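Side-chain contacts in hemolysin-related protein (Vibrio cholerae serotype O1, PDB 6MLT), which is a secreted biofilm matrix protein that probably mediates adhesion, combining a metal-binding beta-propeller with a carbohydrate-binding beta-prism domain: residues 484-487 / 488-492; 515-519 / 520-524; 571-575 / 576-580. All coordinates share one frame; numbering follows the deposited sequence.

Interaction 1 (484-487 / 488-492); sequences TGDG and IDEVL. With NA (sodium ion), chain H.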
ATOM      1  N   THR A 484       3.029 -13.402  12.937  1.00 19.76           N
ATOM      2  CA  THR A 484       2.593 -14.774  13.171  1.00 22.50           C
ATOM      3  C   THR A 484       2.580 -15.609  11.902  1.00 26.24           C
ATOM      4  O   THR A 484       2.578 -16.838  11.993  1.00 25.81           O
ATOM      5  CB  THR A 484       1.195 -14.803  13.794  1.00 23.25           C
ATOM      6  OG1 THR A 484       0.249 -14.249  12.873  1.00 21.23           O
ATOM      7  CG2 THR A 484       1.169 -14.019  15.108  1.00 26.34           C
ATOM      8  N   GLY A 485       2.560 -14.975  10.734  1.00 26.81           N
ATOM      9  CA  GLY A 485       2.602 -15.706   9.485  1.00 30.54           C
ATOM     10  C   GLY A 485       1.279 -16.267   9.019  1.00 30.53           C
ATOM     11  O   GLY A 485       1.273 -17.181   8.189  1.00 29.75           O
ATOM     12  N   ASP A 486       0.155 -15.755   9.523  1.00 28.73           N
ATOM     13  CA  ASP A 486      -1.166 -16.198   9.095  1.00 29.52           C
ATOM     14  C   ASP A 486      -1.759 -15.312   8.006  1.00 27.53           C
ATOM     15  O   ASP A 486      -2.929 -15.478   7.652  1.00 29.98           O
ATOM     16  CB  ASP A 486      -2.122 -16.269  10.291  1.00 34.85           C
ATOM     17  CG  ASP A 486      -2.467 -14.901  10.875  1.00 36.54           C
ATOM     18  OD1 ASP A 486      -1.829 -13.886  10.513  1.00 32.53           O
ATOM     19  OD2 ASP A 486      -3.395 -14.849  11.714  1.00 36.47           O
ATOM     20  N   GLY A 487      -0.981 -14.384   7.462  1.00 23.49           N
ATOM     21  CA  GLY A 487      -1.465 -13.509   6.414  1.00 24.76           C
ATOM     22  C   GLY A 487      -2.164 -12.256   6.895  1.00 23.70           C
ATOM     23  O   GLY A 487      -2.553 -11.426   6.060  1.00 23.94           O
ATOM     24  N   ILE A 488      -2.328 -12.089   8.208  1.00 22.82           N
ATOM     25  CA  ILE A 488      -2.982 -10.925   8.798  1.00 21.68           C
ATOM     26  C   ILE A 488      -1.934 -10.123   9.559  1.00 20.60           C
ATOM     27  O   ILE A 488      -1.212 -10.675  10.396  1.00 21.64           O
ATOM     28  CB  ILE A 488      -4.135 -11.345   9.730  1.00 25.11           C
ATOM     29  CG1 ILE A 488      -5.115 -12.254   8.976  1.00 23.34           C
ATOM     30  CG2 ILE A 488      -4.849 -10.108  10.290  1.00 26.53           C
ATOM     31  CD1 ILE A 488      -6.256 -12.787   9.831  1.00 24.34           C
ATOM     32  N   ASP A 489      -1.851  -8.825   9.275  1.00 19.53           N
ATOM     33  CA  ASP A 489      -0.857  -7.981   9.923  1.00 19.15           C
ATOM     34  C   ASP A 489      -1.223  -7.745  11.383  1.00 21.52           C
ATOM     35  O   ASP A 489      -2.398  -7.584  11.730  1.00 18.59           O
ATOM     36  CB  ASP A 489      -0.738  -6.632   9.211  1.00 18.98           C
ATOM     37  CG  ASP A 489       0.128  -6.688   7.949  1.00 23.45           C
ATOM     38  OD1 ASP A 489       0.675  -7.764   7.622  1.00 20.26           O
ATOM     39  OD2 ASP A 489       0.263  -5.634   7.285  1.00 21.58           O
ATOM     40  N   GLU A 490      -0.200  -7.751  12.234  1.00 19.72           N
ATOM     41  CA  GLU A 490      -0.261  -7.179  13.567  1.00 19.77           C
ATOM     42  C   GLU A 490       0.114  -5.694  13.500  1.00 19.30           C
ATOM     43  O   GLU A 490       0.634  -5.200  12.496  1.00 17.73           O
ATOM     44  CB  GLU A 490       0.671  -7.938  14.519  1.00 18.04           C
ATOM     45  CG  GLU A 490       0.150  -9.306  14.978  1.00 19.64           C
ATOM     46  CD  GLU A 490       0.226 -10.399  13.908  1.00 22.32           C
ATOM     47  OE1 GLU A 490       1.327 -10.642  13.367  1.00 21.26           O
ATOM     48  OE2 GLU A 490      -0.821 -11.022  13.611  1.00 22.16           O
ATOM     49  N   VAL A 491      -0.166  -4.981  14.591  1.00 17.52           N
ATOM     50  CA  VAL A 491       0.105  -3.555  14.714  1.00 17.17           C
ATOM     51  C   VAL A 491       1.282  -3.353  15.658  1.00 19.08           C
ATOM     52  O   VAL A 491       1.342  -3.952  16.741  1.00 17.56           O
ATOM     53  CB  VAL A 491      -1.125  -2.788  15.242  1.00 17.79           C
ATOM     54  CG1 VAL A 491      -0.876  -1.281  15.179  1.00 17.95           C
ATOM     55  CG2 VAL A 491      -2.374  -3.172  14.467  1.00 19.26           C
ATOM     56  N   LEU A 492       2.206  -2.485  15.255  1.00 16.34           N
ATOM     57  CA  LEU A 492       3.357  -2.120  16.067  1.00 16.05           C
ATOM     58  C   LEU A 492       3.137  -0.706  16.576  1.00 17.91           C
ATOM     59  O   LEU A 492       2.933   0.212  15.777  1.00 18.49           O
ATOM     60  CB  LEU A 492       4.657  -2.202  15.268  1.00 17.69           C
ATOM     61  CG  LEU A 492       5.086  -3.571  14.750  1.00 18.17           C
ATOM     62  CD1 LEU A 492       4.272  -3.985  13.532  1.00 19.39           C
ATOM     63  CD2 LEU A 492       6.561  -3.532  14.411  1.00 24.06           C
TER
HETATM   64 NA    NA H1007      -0.369 -12.246  11.722  1.00 20.83          NA
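T484 faces the carboxylate of E490 with both its backbone and its side chain. Its N donates to E490 OE1 at 3.3 Å, reaching the oxygen from above the carboxylate plane. Its hydroxyl is turned inward to the sodium ion: a chi1 of 64° tucks OG1 in over the backbone, 2.4 Å from the metal. The methyl CG2 rests beside the same carboxylate, 3.8 Å from OE1. At G485 the chain bends round the ion, and its N is held by D482 OD1, an oxygen that also binds the sodium. This is the Asp-rich metal loop of a beta-propeller blade, laid between strands 478-481 and 490-494, in which alternate residues from D482 to E490 supply the ligands. D486 comes next and uses one oxygen twice: OD1 lies 2.5 Å from the sodium and accepts the N-H of I488 at 3.0 Å, the donor sitting well above the carboxylate plane. The metal and this N-H together hold OD1 in place. G487, with a positive phi of 87°, sends the chain back so that the carbonyl O of I488 reaches the ion at 2.2 Å. G487 N bonds D482 OD2, and G487 O accepts from R609, which also forms a salt bridge with D489, a side chain further held by S280 OG. E490 closes the site from the strand, its chain bent at chi2 (74°). It chelates unevenly, OE2 at 2.3 Å from the sodium and OE1 at 2.9 Å, and the cation between them probably offsets the repulsion between the D486 and E490 carboxylates.

Interaction 2 (515-519 / 520-524); sequences NSSGT and LWEYP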
ATOM      1  N   ASN A 515      10.932   0.365  26.019  1.00 19.78           N
ATOM      2  CA  ASN A 515      11.532   1.275  25.046  1.00 17.65           C
ATOM      3  C   ASN A 515      10.894   2.640  25.248  1.00 19.47           C
ATOM      4  O   ASN A 515       9.678   2.781  25.072  1.00 20.38           O
ATOM      5  CB  ASN A 515      11.306   0.766  23.621  1.00 18.85           C
ATOM      6  CG  ASN A 515      12.140   1.504  22.587  1.00 19.51           C
ATOM      7  OD1 ASN A 515      13.354   1.318  22.506  1.00 18.48           O
ATOM      8  ND2 ASN A 515      11.485   2.329  21.779  1.00 17.35           N
ATOM      9  N   SER A 516      11.694   3.636  25.628  1.00 17.44           N
ATOM     10  CA  SER A 516      11.157   4.927  26.035  1.00 17.94           C
ATOM     11  C   SER A 516      11.306   5.975  24.938  1.00 18.92           C
ATOM     12  O   SER A 516      12.205   5.906  24.094  1.00 17.89           O
ATOM     13  CB  SER A 516      11.836   5.434  27.308  1.00 17.92           C
ATOM     14  OG  SER A 516      13.243   5.544  27.156  1.00 18.62           O
ATOM     15  N   SER A 517      10.413   6.964  24.979  1.00 20.16           N
ATOM     16  CA  SER A 517      10.478   8.104  24.077  1.00 21.20           C
ATOM     17  C   SER A 517       9.591   9.228  24.593  1.00 19.42           C
ATOM     18  O   SER A 517       8.500   8.975  25.123  1.00 17.94           O
ATOM     19  CB  SER A 517      10.047   7.716  22.656  1.00 19.88           C
ATOM     20  OG  SER A 517      10.102   8.851  21.798  1.00 17.96           O
ATOM     21  N   GLY A 518      10.060  10.468  24.431  1.00 17.39           N
ATOM     22  CA  GLY A 518       9.168  11.609  24.569  1.00 18.32           C
ATOM     23  C   GLY A 518       8.034  11.569  23.567  1.00 19.72           C
ATOM     24  O   GLY A 518       6.966  12.140  23.820  1.00 21.70           O
ATOM     25  N   THR A 519       8.245  10.867  22.455  1.00 17.63           N
ATOM     26  CA  THR A 519       7.339  10.632  21.332  1.00 19.49           C
ATOM     27  C   THR A 519       7.151  11.882  20.486  1.00 22.85           C
ATOM     28  O   THR A 519       6.892  12.983  20.990  1.00 18.43           O
ATOM     29  CB  THR A 519       5.965  10.084  21.765  1.00 21.38           C
ATOM     30  OG1 THR A 519       5.207  11.092  22.440  1.00 22.89           O
ATOM     31  CG2 THR A 519       6.129   8.857  22.658  1.00 20.08           C
ATOM     32  N   LEU A 520       7.339  11.695  19.181  1.00 18.35           N
ATOM     33  CA  LEU A 520       6.912  12.647  18.175  1.00 19.78           C
ATOM     34  C   LEU A 520       5.978  11.881  17.261  1.00 18.14           C
ATOM     35  O   LEU A 520       4.817  11.631  17.623  1.00 17.09           O
ATOM     36  CB  LEU A 520       8.129  13.252  17.466  1.00 17.60           C
ATOM     37  CG  LEU A 520       8.972  14.217  18.295  1.00 18.47           C
ATOM     38  CD1 LEU A 520      10.257  14.521  17.541  1.00 21.42           C
ATOM     39  CD2 LEU A 520       8.194  15.486  18.589  1.00 23.07           C
ATOM     40  N   TRP A 521       6.446  11.434  16.090  1.00 15.46           N
ATOM     41  CA  TRP A 521       5.634  10.601  15.211  1.00 14.47           C
ATOM     42  C   TRP A 521       6.429   9.414  14.669  1.00 16.04           C
ATOM     43  O   TRP A 521       6.082   8.877  13.609  1.00 16.29           O
ATOM     44  CB  TRP A 521       5.050  11.448  14.064  1.00 14.53           C
ATOM     45  CG  TRP A 521       6.042  12.397  13.483  1.00 13.97           C
ATOM     46  CD1 TRP A 521       6.876  12.172  12.425  1.00 13.87           C
ATOM     47  CD2 TRP A 521       6.323  13.724  13.940  1.00 16.33           C
ATOM     48  NE1 TRP A 521       7.655  13.281  12.195  1.00 14.68           N
ATOM     49  CE2 TRP A 521       7.344  14.243  13.116  1.00 14.72           C
ATOM     50  CE3 TRP A 521       5.817  14.522  14.970  1.00 17.22           C
ATOM     51  CZ2 TRP A 521       7.869  15.517  13.291  1.00 14.96           C
ATOM     52  CZ3 TRP A 521       6.340  15.796  15.141  1.00 18.22           C
ATOM     53  CH2 TRP A 521       7.352  16.279  14.302  1.00 15.91           C
ATOM     54  N   GLU A 522       7.472   8.981  15.374  1.00 16.99           N
ATOM     55  CA  GLU A 522       8.256   7.831  14.952  1.00 18.55           C
ATOM     56  C   GLU A 522       7.434   6.550  15.095  1.00 17.55           C
ATOM     57  O   GLU A 522       6.399   6.525  15.762  1.00 16.08           O
ATOM     58  CB  GLU A 522       9.546   7.740  15.774  1.00 19.01           C
ATOM     59  CG  GLU A 522       9.388   7.231  17.222  1.00 18.46           C
ATOM     60  CD  GLU A 522       9.103   8.319  18.274  1.00 23.07           C
ATOM     61  OE1 GLU A 522       8.557   9.403  17.941  1.00 18.15           O
ATOM     62  OE2 GLU A 522       9.415   8.057  19.463  1.00 21.18           O
ATOM     63  N   TYR A 523       7.903   5.481  14.455  1.00 17.25           N
ATOM     64  CA  TYR A 523       7.296   4.171  14.632  1.00 16.42           C
ATOM     65  C   TYR A 523       8.380   3.109  14.533  1.00 15.91           C
ATOM     66  O   TYR A 523       9.463   3.364  13.995  1.00 17.28           O
ATOM     67  CB  TYR A 523       6.183   3.909  13.602  1.00 16.03           C
ATOM     68  CG  TYR A 523       6.561   4.180  12.157  1.00 16.07           C
ATOM     69  CD1 TYR A 523       7.414   3.331  11.472  1.00 17.68           C
ATOM     70  CD2 TYR A 523       6.054   5.280  11.477  1.00 18.35           C
ATOM     71  CE1 TYR A 523       7.774   3.576  10.147  1.00 16.93           C
ATOM     72  CE2 TYR A 523       6.401   5.530  10.140  1.00 18.10           C
ATOM     73  CZ  TYR A 523       7.262   4.667   9.491  1.00 18.16           C
ATOM     74  OH  TYR A 523       7.613   4.883   8.176  1.00 16.57           O
ATOM     75  N   PRO A 524       8.128   1.911  15.052  1.00 18.60           N
ATOM     76  CA  PRO A 524       9.072   0.809  14.845  1.00 19.27           C
ATOM     77  C   PRO A 524       8.959   0.274  13.426  1.00 16.73           C
ATOM     78  O   PRO A 524       7.927   0.411  12.763  1.00 17.74           O
ATOM     79  CB  PRO A 524       8.634  -0.249  15.870  1.00 18.64           C
ATOM     80  CG  PRO A 524       7.566   0.406  16.711  1.00 20.44           C
ATOM     81  CD  PRO A 524       6.987   1.500  15.877  1.00 18.65           C
TER
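An ST turn at S517, in the loop that leads from strand 509-514 of one propeller blade to strand 525-527 of the next, is tied to E522 five residues on. S517 OG accepts the backbone N-H of T519 at 2.8 Å, which makes the turn, and donates its own proton to E522 OE2 at 2.6 Å. With OG anti to the backbone N (chi1 179°), the hydroxyl stands between the turn it closes and the carboxylate. The other oxygen is used as well: L520 N reaches E522 OE1 at 2.9 Å in a nearly straight bond (168°). Both oxygens accept through their syn lone pairs, and the E522 chain, bent at chi2 (-89°), turns back toward S517 and L520 to meet the donors. Between the two bonds T519 CA packs against the group, 3.8 Å from OE2. The E522 side chain also touches I476 and V540, and its backbone bonds G477, which joins this loop to the one carrying I476 and G477 and to strand 536-541. Two short, well-directed bonds from neutral donors satisfy both oxygens of this buried carboxylate; they fix its orientation and would probably help it stay ionised.

Interaction 3 (571-575 / 576-580); sequences RIWNQ and YAFNF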
ATOM      1  N   ARG A 571      12.869  -6.022   2.432  1.00 16.77           N
ATOM      2  CA  ARG A 571      14.307  -5.811   2.541  1.00 21.02           C
ATOM      3  C   ARG A 571      14.684  -4.343   2.688  1.00 20.98           C
ATOM      4  O   ARG A 571      15.865  -4.039   2.884  1.00 21.59           O
ATOM      5  CB  ARG A 571      15.025  -6.350   1.302  1.00 23.73           C
ATOM      6  CG  ARG A 571      14.818  -7.824   0.997  1.00 28.26           C
ATOM      7  CD  ARG A 571      15.524  -8.730   1.979  1.00 26.21           C
ATOM      8  NE  ARG A 571      16.887  -8.326   2.326  1.00 23.18           N
ATOM      9  CZ  ARG A 571      17.973  -8.586   1.604  1.00 24.14           C
ATOM     10  NH1 ARG A 571      17.888  -9.231   0.447  1.00 28.36           N
ATOM     11  NH2 ARG A 571      19.157  -8.196   2.045  1.00 23.33           N
ATOM     12  N   ILE A 572      13.726  -3.428   2.573  1.00 20.07           N
ATOM     13  CA  ILE A 572      14.034  -2.008   2.467  1.00 19.55           C
ATOM     14  C   ILE A 572      12.867  -1.217   3.037  1.00 18.49           C
ATOM     15  O   ILE A 572      11.699  -1.557   2.818  1.00 19.41           O
ATOM     16  CB  ILE A 572      14.329  -1.623   0.999  1.00 23.61           C
ATOM     17  CG1 ILE A 572      14.680  -0.140   0.883  1.00 26.33           C
ATOM     18  CG2 ILE A 572      13.145  -1.964   0.094  1.00 24.40           C
ATOM     19  CD1 ILE A 572      15.386   0.198  -0.422  1.00 29.12           C
ATOM     20  N   TRP A 573      13.189  -0.162   3.782  1.00 17.40           N
ATOM     21  CA  TRP A 573      12.191   0.771   4.306  1.00 16.49           C
ATOM     22  C   TRP A 573      12.817   2.154   4.155  1.00 15.09           C
ATOM     23  O   TRP A 573      13.473   2.661   5.070  1.00 16.99           O
ATOM     24  CB  TRP A 573      11.830   0.453   5.748  1.00 14.41           C
ATOM     25  CG  TRP A 573      10.632   1.201   6.241  1.00 16.22           C
ATOM     26  CD1 TRP A 573      10.537   2.544   6.446  1.00 15.98           C
ATOM     27  CD2 TRP A 573       9.363   0.644   6.602  1.00 16.75           C
ATOM     28  NE1 TRP A 573       9.281   2.865   6.917  1.00 16.91           N
ATOM     29  CE2 TRP A 573       8.540   1.714   7.016  1.00 16.76           C
ATOM     30  CE3 TRP A 573       8.842  -0.655   6.612  1.00 18.02           C
ATOM     31  CZ2 TRP A 573       7.226   1.526   7.443  1.00 17.61           C
ATOM     32  CZ3 TRP A 573       7.532  -0.842   7.038  1.00 21.26           C
ATOM     33  CH2 TRP A 573       6.739   0.248   7.446  1.00 18.75           C
ATOM     34  N   ASN A 574      12.626   2.753   2.987  1.00 16.45           N
ATOM     35  CA  ASN A 574      13.515   3.815   2.549  1.00 17.50           C
ATOM     36  C   ASN A 574      12.992   5.212   2.847  1.00 17.29           C
ATOM     37  O   ASN A 574      13.733   6.183   2.649  1.00 16.19           O
ATOM     38  CB  ASN A 574      13.770   3.681   1.048  1.00 17.62           C
ATOM     39  CG  ASN A 574      12.552   4.019   0.237  1.00 18.74           C
ATOM     40  OD1 ASN A 574      11.512   3.368   0.365  1.00 17.96           O
ATOM     41  ND2 ASN A 574      12.654   5.051  -0.579  1.00 17.76           N
ATOM     42  N   GLN A 575      11.755   5.342   3.319  1.00 15.34           N
ATOM     43  CA  GLN A 575      11.183   6.646   3.615  1.00 16.51           C
ATOM     44  C   GLN A 575      10.050   6.455   4.611  1.00 16.06           C
ATOM     45  O   GLN A 575       9.566   5.344   4.831  1.00 16.17           O
ATOM     46  CB  GLN A 575      10.696   7.350   2.338  1.00 14.79           C
ATOM     47  CG  GLN A 575       9.570   6.641   1.607  1.00 14.90           C
ATOM     48  CD  GLN A 575       9.183   7.312   0.302  1.00 17.95           C
ATOM     49  OE1 GLN A 575      10.005   7.970  -0.347  1.00 18.77           O
ATOM     50  NE2 GLN A 575       7.937   7.129  -0.102  1.00 20.44           N
ATOM     51  N   TYR A 576       9.633   7.563   5.214  1.00 14.60           N
ATOM     52  CA  TYR A 576       8.588   7.508   6.231  1.00 13.76           C
ATOM     53  C   TYR A 576       7.251   7.082   5.636  1.00 16.88           C
ATOM     54  O   TYR A 576       6.471   6.373   6.285  1.00 15.94           O
ATOM     55  CB  TYR A 576       8.475   8.876   6.901  1.00 13.76           C
ATOM     56  CG  TYR A 576       7.531   8.928   8.064  1.00 14.12           C
ATOM     57  CD1 TYR A 576       6.193   9.229   7.870  1.00 17.33           C
ATOM     58  CD2 TYR A 576       7.977   8.699   9.360  1.00 14.80           C
ATOM     59  CE1 TYR A 576       5.317   9.290   8.930  1.00 17.53           C
ATOM     60  CE2 TYR A 576       7.100   8.759  10.438  1.00 17.22           C
ATOM     61  CZ  TYR A 576       5.777   9.057  10.208  1.00 16.78           C
ATOM     62  OH  TYR A 576       4.893   9.117  11.252  1.00 15.41           O
ATOM     63  N   ALA A 577       6.967   7.517   4.408  1.00 16.59           N
ATOM     64  CA  ALA A 577       5.736   7.154   3.702  1.00 19.75           C
ATOM     65  C   ALA A 577       5.958   5.907   2.845  1.00 19.16           C
ATOM     66  O   ALA A 577       5.755   5.891   1.631  1.00 20.31           O
ATOM     67  CB  ALA A 577       5.253   8.327   2.854  1.00 18.58           C
ATOM     68  N   PHE A 578       6.371   4.836   3.517  1.00 18.16           N
ATOM     69  CA  PHE A 578       6.734   3.602   2.837  1.00 17.82           C
ATOM     70  C   PHE A 578       5.493   2.777   2.510  1.00 17.21           C
ATOM     71  O   PHE A 578       4.636   2.563   3.372  1.00 17.77           O
ATOM     72  CB  PHE A 578       7.683   2.775   3.703  1.00 17.91           C
ATOM     73  CG  PHE A 578       8.012   1.448   3.103  1.00 16.74           C
ATOM     74  CD1 PHE A 578       8.955   1.348   2.100  1.00 18.98           C
ATOM     75  CD2 PHE A 578       7.346   0.303   3.508  1.00 19.34           C
ATOM     76  CE1 PHE A 578       9.247   0.126   1.531  1.00 20.47           C
ATOM     77  CE2 PHE A 578       7.634  -0.922   2.939  1.00 21.05           C
ATOM     78  CZ  PHE A 578       8.577  -1.012   1.955  1.00 21.51           C
ATOM     79  N   ASN A 579       5.416   2.289   1.270  1.00 17.39           N
ATOM     80  CA  ASN A 579       4.337   1.387   0.872  1.00 20.44           C
ATOM     81  C   ASN A 579       4.748   0.516  -0.312  1.00 22.65           C
ATOM     82  O   ASN A 579       3.931   0.241  -1.198  1.00 25.88           O
ATOM     83  CB  ASN A 579       3.066   2.176   0.538  1.00 23.44           C
ATOM     84  CG  ASN A 579       3.154   2.902  -0.791  1.00 28.00           C
ATOM     85  OD1 ASN A 579       4.222   3.341  -1.203  1.00 27.63           O
ATOM     86  ND2 ASN A 579       2.020   3.023  -1.472  1.00 28.49           N
ATOM     87  N   PHE A 580       6.013   0.085  -0.333  1.00 22.57           N
ATOM     88  CA  PHE A 580       6.552  -0.864  -1.311  1.00 22.09           C
ATOM     89  C   PHE A 580       6.675  -0.315  -2.727  1.00 27.42           C
ATOM     90  O   PHE A 580       7.730  -0.451  -3.361  1.00 29.74           O
ATOM     91  CB  PHE A 580       5.700  -2.137  -1.386  1.00 23.72           C
ATOM     92  CG  PHE A 580       5.893  -3.072  -0.231  1.00 23.77           C
ATOM     93  CD1 PHE A 580       7.039  -3.842  -0.126  1.00 24.86           C
ATOM     94  CD2 PHE A 580       4.920  -3.192   0.743  1.00 23.88           C
ATOM     95  CE1 PHE A 580       7.213  -4.710   0.940  1.00 24.64           C
ATOM     96  CE2 PHE A 580       5.088  -4.054   1.809  1.00 24.03           C
ATOM     97  CZ  PHE A 580       6.236  -4.813   1.907  1.00 25.08           C
TER
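The turn from Y576 through A577 to F578, an inverse gamma turn centred on A577 and closed by a weak bond from F578 N to Y576 O, presents A577 O to the side-chain amide of Q575. There NE2 donates at 3.0 Å in a nearly straight bond (166°), arriving from above the carbonyl plane; the other end of that amide, OE1, is taken by L151 N. F578 then turns back over the first segment, its CG anti to the backbone N (chi1 176°). Its ring forms an offset stack on the six-membered ring of W573, centroids 4.5 Å apart and planes 27° apart, and its CB sits 3.7 Å from the centroid of the W573 five-membered ring, over the face, in a CH-pi contact. N574 OD1 meets the F578 ring edge in plane, 3.7 Å from CD1, and the carbonyl O of I572 approaches CE1 obliquely at 3.2 Å. The loop follows strand 553-559 and threads past three other blades: the backbone of W573 bonds V37 on strand 36-38, N574 bonds A102 on strand 101-103 through its backbone and through ND2 to A102 O, and the Q575 side chain bonds L151 on strand 150-152.

Overall arrangement
All three contacts are local turns of the beta-propeller, but they suit different places in it. Interaction 1 is partly exposed, at a blade's metal loop, and works by coordination of a sodium ion by charged and neutral oxygens. Interactions 2 and 3 are buried. The first of these relies on a carboxylate and its neutral donors in a loop between blades, the second on aromatic stacking and a side-chain amide hydrogen bond in the segment after the last strand. Interactions 2 and 3 are joined directly: W521 O to Y576 OH, and Y523 OH to Y576 O, both probable hydrogen bonds at 2.7 Å. Interaction 1 touches interaction 2 by packing of L492 on P524, whereas interactions 1 and 3 stay about 7 Å apart at their nearest atoms.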